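Local atomic coordinates of Bis(5'-nucleosyl)-tetraphosphatase [asymmetrical] (Caenorhabditis elegans, PDB entry 1KTG), a protein that hydrolyses diadenosine tetraphosphate asymmetrically to AMP and ATP, using divalent metal ions, as a member of the Nudix hydrolase family. Residues 21-26 and 33-38. Numbering follows the deposited sequence.
Sequences LLLQAS and TPPKGH. With MG (magnesium ion), chain F; AMP (adenosine monophosphate), chain J; PO4 (phosphate ion), chain C.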
ATOM      1  N   LEU A  21      -0.315  -6.187   3.346  1.00  5.59           N
ATOM      2  CA  LEU A  21      -0.883  -5.390   4.428  1.00  6.05           C
ATOM      3  C   LEU A  21      -1.926  -4.400   3.905  1.00  6.45           C
ATOM      4  O   LEU A  21      -1.641  -3.601   3.025  1.00  6.85           O
ATOM      5  CB  LEU A  21       0.213  -4.628   5.183  1.00  6.21           C
ATOM      6  CG  LEU A  21      -0.255  -3.726   6.339  1.00  6.39           C
ATOM      7  CD1 LEU A  21      -0.915  -4.530   7.457  1.00  5.58           C
ATOM      8  CD2 LEU A  21       0.889  -2.871   6.890  1.00  6.18           C
ATOM      9  N   LEU A  22      -3.135  -4.481   4.438  1.00  6.41           N
ATOM     10  CA  LEU A  22      -4.180  -3.532   4.102  1.00  6.45           C
ATOM     11  C   LEU A  22      -4.621  -2.821   5.371  1.00  6.62           C
ATOM     12  O   LEU A  22      -4.666  -3.435   6.458  1.00  6.11           O
ATOM     13  CB  LEU A  22      -5.371  -4.222   3.436  1.00  6.51           C
ATOM     14  CG  LEU A  22      -5.097  -4.832   2.062  1.00  7.37           C
ATOM     15  CD1 LEU A  22      -6.360  -5.502   1.543  1.00  7.32           C
ATOM     16  CD2 LEU A  22      -4.617  -3.789   1.069  1.00  8.23           C
ATOM     17  N   LEU A  23      -4.955  -1.536   5.212  1.00  6.02           N
ATOM     18  CA  LEU A  23      -5.427  -0.665   6.294  1.00  5.81           C
ATOM     19  C   LEU A  23      -6.853  -0.175   6.010  1.00  6.03           C
ATOM     20  O   LEU A  23      -7.197   0.205   4.889  1.00  5.79           O
ATOM     21  CB  LEU A  23      -4.521   0.555   6.439  1.00  5.88           C
ATOM     22  CG  LEU A  23      -3.015   0.334   6.476  1.00  5.77           C
ATOM     23  CD1 LEU A  23      -2.323   1.685   6.605  1.00  5.51           C
ATOM     24  CD2 LEU A  23      -2.620  -0.583   7.621  1.00  6.88           C
ATOM     25  N   GLN A  24      -7.682  -0.185   7.038  1.00  5.30           N
ATOM     26  CA  GLN A  24      -9.061   0.229   6.895  1.00  5.63           C
ATOM     27  C   GLN A  24      -9.225   1.669   7.368  1.00  5.42           C
ATOM     28  O   GLN A  24      -8.909   2.002   8.520  1.00  4.95           O
ATOM     29  CB  GLN A  24      -9.979  -0.701   7.681  1.00  5.68           C
ATOM     30  CG  GLN A  24     -11.422  -0.522   7.326  1.00  6.01           C
ATOM     31  CD  GLN A  24     -12.355  -1.252   8.263  1.00  6.81           C
ATOM     32  OE1 GLN A  24     -12.041  -1.442   9.441  1.00  6.78           O
ATOM     33  NE2 GLN A  24     -13.516  -1.646   7.749  1.00  6.77           N
ATOM     34  N   ALA A  25      -9.716   2.521   6.472  1.00  5.77           N
ATOM     35  CA  ALA A  25      -9.903   3.932   6.770  1.00  5.94           C
ATOM     36  C   ALA A  25     -10.864   4.111   7.930  1.00  6.18           C
ATOM     37  O   ALA A  25     -11.846   3.390   8.052  1.00  5.77           O
ATOM     38  CB  ALA A  25     -10.431   4.657   5.559  1.00  6.16           C
ATOM     39  N   SER A  26     -10.594   5.110   8.758  1.00  6.27           N
ATOM     40  CA  SER A  26     -11.429   5.395   9.920  1.00  6.97           C
ATOM     41  C   SER A  26     -12.613   6.297   9.571  1.00  7.64           C
ATOM     42  O   SER A  26     -13.450   6.598  10.426  1.00  7.64           O
ATOM     43  CB  SER A  26     -10.580   6.075  10.983  1.00  7.33           C
ATOM     44  OG  SER A  26     -10.111   7.317  10.499  1.00  7.58           O
ATOM     45  N   THR A  33      -6.889   0.043   1.824  1.00  6.63           N
ATOM     46  CA  THR A  33      -5.792   0.216   0.873  1.00  6.66           C
ATOM     47  C   THR A  33      -4.500  -0.037   1.619  1.00  6.75           C
ATOM     48  O   THR A  33      -4.491  -0.072   2.851  1.00  6.76           O
ATOM     49  CB  THR A  33      -5.725   1.647   0.305  1.00  6.78           C
ATOM     50  OG1 THR A  33      -5.137   2.517   1.280  1.00  6.95           O
ATOM     51  CG2 THR A  33      -7.107   2.236   0.012  1.00  7.91           C
ATOM     52  N   PRO A  34      -3.402  -0.216   0.892  1.00  6.44           N
ATOM     53  CA  PRO A  34      -2.095  -0.280   1.540  1.00  6.27           C
ATOM     54  C   PRO A  34      -1.792   1.124   2.050  1.00  6.22           C
ATOM     55  O   PRO A  34      -2.544   2.039   1.712  1.00  6.44           O
ATOM     56  CB  PRO A  34      -1.141  -0.674   0.395  1.00  6.28           C
ATOM     57  CG  PRO A  34      -2.032  -1.194  -0.683  1.00  6.62           C
ATOM     58  CD  PRO A  34      -3.299  -0.391  -0.564  1.00  6.50           C
ATOM     59  N   PRO A  35      -0.749   1.301   2.850  1.00  6.40           N
ATOM     60  CA  PRO A  35      -0.409   2.631   3.358  1.00  6.12           C
ATOM     61  C   PRO A  35      -0.137   3.554   2.187  1.00  6.22           C
ATOM     62  O   PRO A  35       0.627   3.187   1.313  1.00  5.91           O
ATOM     63  CB  PRO A  35       0.867   2.387   4.173  1.00  6.47           C
ATOM     64  CG  PRO A  35       0.888   0.890   4.428  1.00  6.16           C
ATOM     65  CD  PRO A  35       0.193   0.268   3.307  1.00  5.90           C
ATOM     66  N   LYS A  36      -0.759   4.730   2.159  1.00  6.43           N
ATOM     67  CA  LYS A  36      -0.574   5.654   1.037  1.00  6.25           C
ATOM     68  C   LYS A  36      -1.183   7.005   1.352  1.00  6.13           C
ATOM     69  O   LYS A  36      -2.069   7.109   2.189  1.00  6.47           O
ATOM     70  CB  LYS A  36      -1.219   5.095  -0.232  1.00  6.03           C
ATOM     71  CG  LYS A  36      -2.722   4.948  -0.143  1.00  6.71           C
ATOM     72  CD  LYS A  36      -3.471   6.151  -0.683  1.00  7.23           C
ATOM     73  CE  LYS A  36      -4.975   5.866  -0.845  1.00  8.28           C
ATOM     74  NZ  LYS A  36      -5.693   5.565   0.442  1.00  9.69           N
ATOM     75  N   GLY A  37      -0.736   8.042   0.665  1.00  6.11           N
ATOM     76  CA  GLY A  37      -1.274   9.362   0.926  1.00  6.17           C
ATOM     77  C   GLY A  37      -0.835  10.396  -0.088  1.00  6.05           C
ATOM     78  O   GLY A  37      -0.085  10.117  -1.018  1.00  5.50           O
ATOM     79  N   HIS A  38      -1.330  11.607   0.088  1.00  5.91           N
ATOM     80  CA  HIS A  38      -1.032  12.656  -0.863  1.00  6.37           C
ATOM     81  C   HIS A  38       0.427  13.047  -0.807  1.00  6.15           C
ATOM     82  O   HIS A  38       1.063  13.010   0.257  1.00  6.32           O
ATOM     83  CB  HIS A  38      -1.890  13.891  -0.585  1.00  6.72           C
ATOM     84  CG  HIS A  38      -3.347  13.686  -0.847  1.00  8.31           C
ATOM     85  ND1 HIS A  38      -3.860  13.513  -2.115  1.00 11.43           N
ATOM     86  CD2 HIS A  38      -4.406  13.645  -0.006  1.00 10.02           C
ATOM     87  CE1 HIS A  38      -5.171  13.366  -2.042  1.00 10.97           C
ATOM     88  NE2 HIS A  38      -5.530  13.456  -0.774  1.00 11.42           N
TER
HETATM   89 MG    MG F 502      -3.574   7.613   3.459  1.00  9.00          MG
HETATM   90  P   AMP J 701      -8.502   7.301  -0.891  1.00 20.52           P
HETATM   91  O1P AMP J 701      -8.160   5.949  -0.294  1.00 18.83           O
HETATM   92  O2P AMP J 701      -7.773   7.503  -2.200  1.00 21.18           O
HETATM   93  O3P AMP J 701      -8.333   8.354   0.163  1.00 19.51           O
HETATM   94  O5' AMP J 701     -10.076   7.232  -1.229  1.00 21.42           O
HETATM   95  C5' AMP J 701     -10.779   8.372  -1.713  1.00 20.87           C
HETATM   96  C4' AMP J 701     -12.116   7.903  -2.257  1.00 21.33           C
HETATM   97  O4' AMP J 701     -11.862   7.122  -3.419  1.00 21.85           O
HETATM   98  C3' AMP J 701     -12.861   7.022  -1.267  1.00 21.74           C
HETATM   99  O3' AMP J 701     -14.237   7.369  -1.273  1.00 23.74           O
HETATM  100  C2' AMP J 701     -12.627   5.601  -1.756  1.00 21.27           C
HETATM  101  O2' AMP J 701     -13.775   4.775  -1.621  1.00 21.55           O
HETATM  102  C1' AMP J 701     -12.276   5.766  -3.226  1.00 21.71           C
HETATM  103  N9  AMP J 701     -11.210   4.855  -3.706  1.00 22.06           N
HETATM  104  C8  AMP J 701     -10.107   4.435  -3.048  1.00 21.33           C
HETATM  105  N7  AMP J 701      -9.383   3.611  -3.846  1.00 21.61           N
HETATM  106  C5  AMP J 701     -10.005   3.501  -5.016  1.00 22.20           C
HETATM  107  C6  AMP J 701      -9.756   2.783  -6.282  1.00 22.09           C
HETATM  108  N6  AMP J 701      -8.658   2.001  -6.423  1.00 21.16           N
HETATM  109  N1  AMP J 701     -10.651   2.923  -7.272  1.00 22.63           N
HETATM  110  C2  AMP J 701     -11.748   3.700  -7.135  1.00 23.35           C
HETATM  111  N3  AMP J 701     -12.025   4.381  -6.000  1.00 22.72           N
HETATM  112  C4  AMP J 701     -11.213   4.319  -4.934  1.00 22.56           C
HETATM  113  P   PO4 C 402      -3.650  10.905   3.140  1.00 10.63           P
HETATM  114  O1  PO4 C 402      -3.122   9.617   3.741  1.00 10.62           O
HETATM  115  O2  PO4 C 402      -4.447  11.660   4.199  1.00 11.89           O
HETATM  116  O3  PO4 C 402      -2.499  11.757   2.670  1.00 10.69           O
HETATM  117  O4  PO4 C 402      -4.571  10.524   1.988  1.00 11.41           O
HETATM  118  O   HOH W   1      -7.654   2.857   3.633  1.00 23.68           O
HETATM  119  O   HOH W   2      -4.083   5.556   3.271  1.00  6.07           O
HETATM  120  O   HOH W   3      -4.993   7.992   1.955  1.00  9.71           O
HETATM  121  O   HOH W   4      -5.138   7.864   4.893  1.00  8.11           O
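Leu23 and Thr33 form an antiparallel hydrogen-bonded pair in the beta hairpin of strands 17-25 and 32-38, a worked example of how a Nudix fold carries its sheet into the active site. Leu23 N gives a nearly straight bond to Thr33 O (2.8 Å, 165°), while Thr33 N returns to Leu23 O in that carbonyl's plane. Past this pair, two prolines turn the chain toward the Nudix box, and leucines pack on them. Leu23, its CG beside the backbone N (chi1 -48°), crosses Pro35 at about a right angle and lays CD1 against the ring at CG, 4.0 Å away. One residue back, Leu22 CD2 meets Pro34 at CD, whose ring also touches Val9 and Tyr87. Thr33 OG1 sits between its own N and carbonyl carbon (chi1 77°), a setting that lets it donate to Pro34 O and accept from Lys36 NZ at 3.2 Å. A valine in place of Thr33 would probably leave Pro34 O without this donor and the ammonium freer to swing from the nucleotide. Lys36 serves metal and nucleotide separately: its backbone O binds a magnesium ion that Glu56 also holds, while the side chain, bent at chi2 and chi4, brings Lys36 NZ to AMP O1P at 2.6 Å.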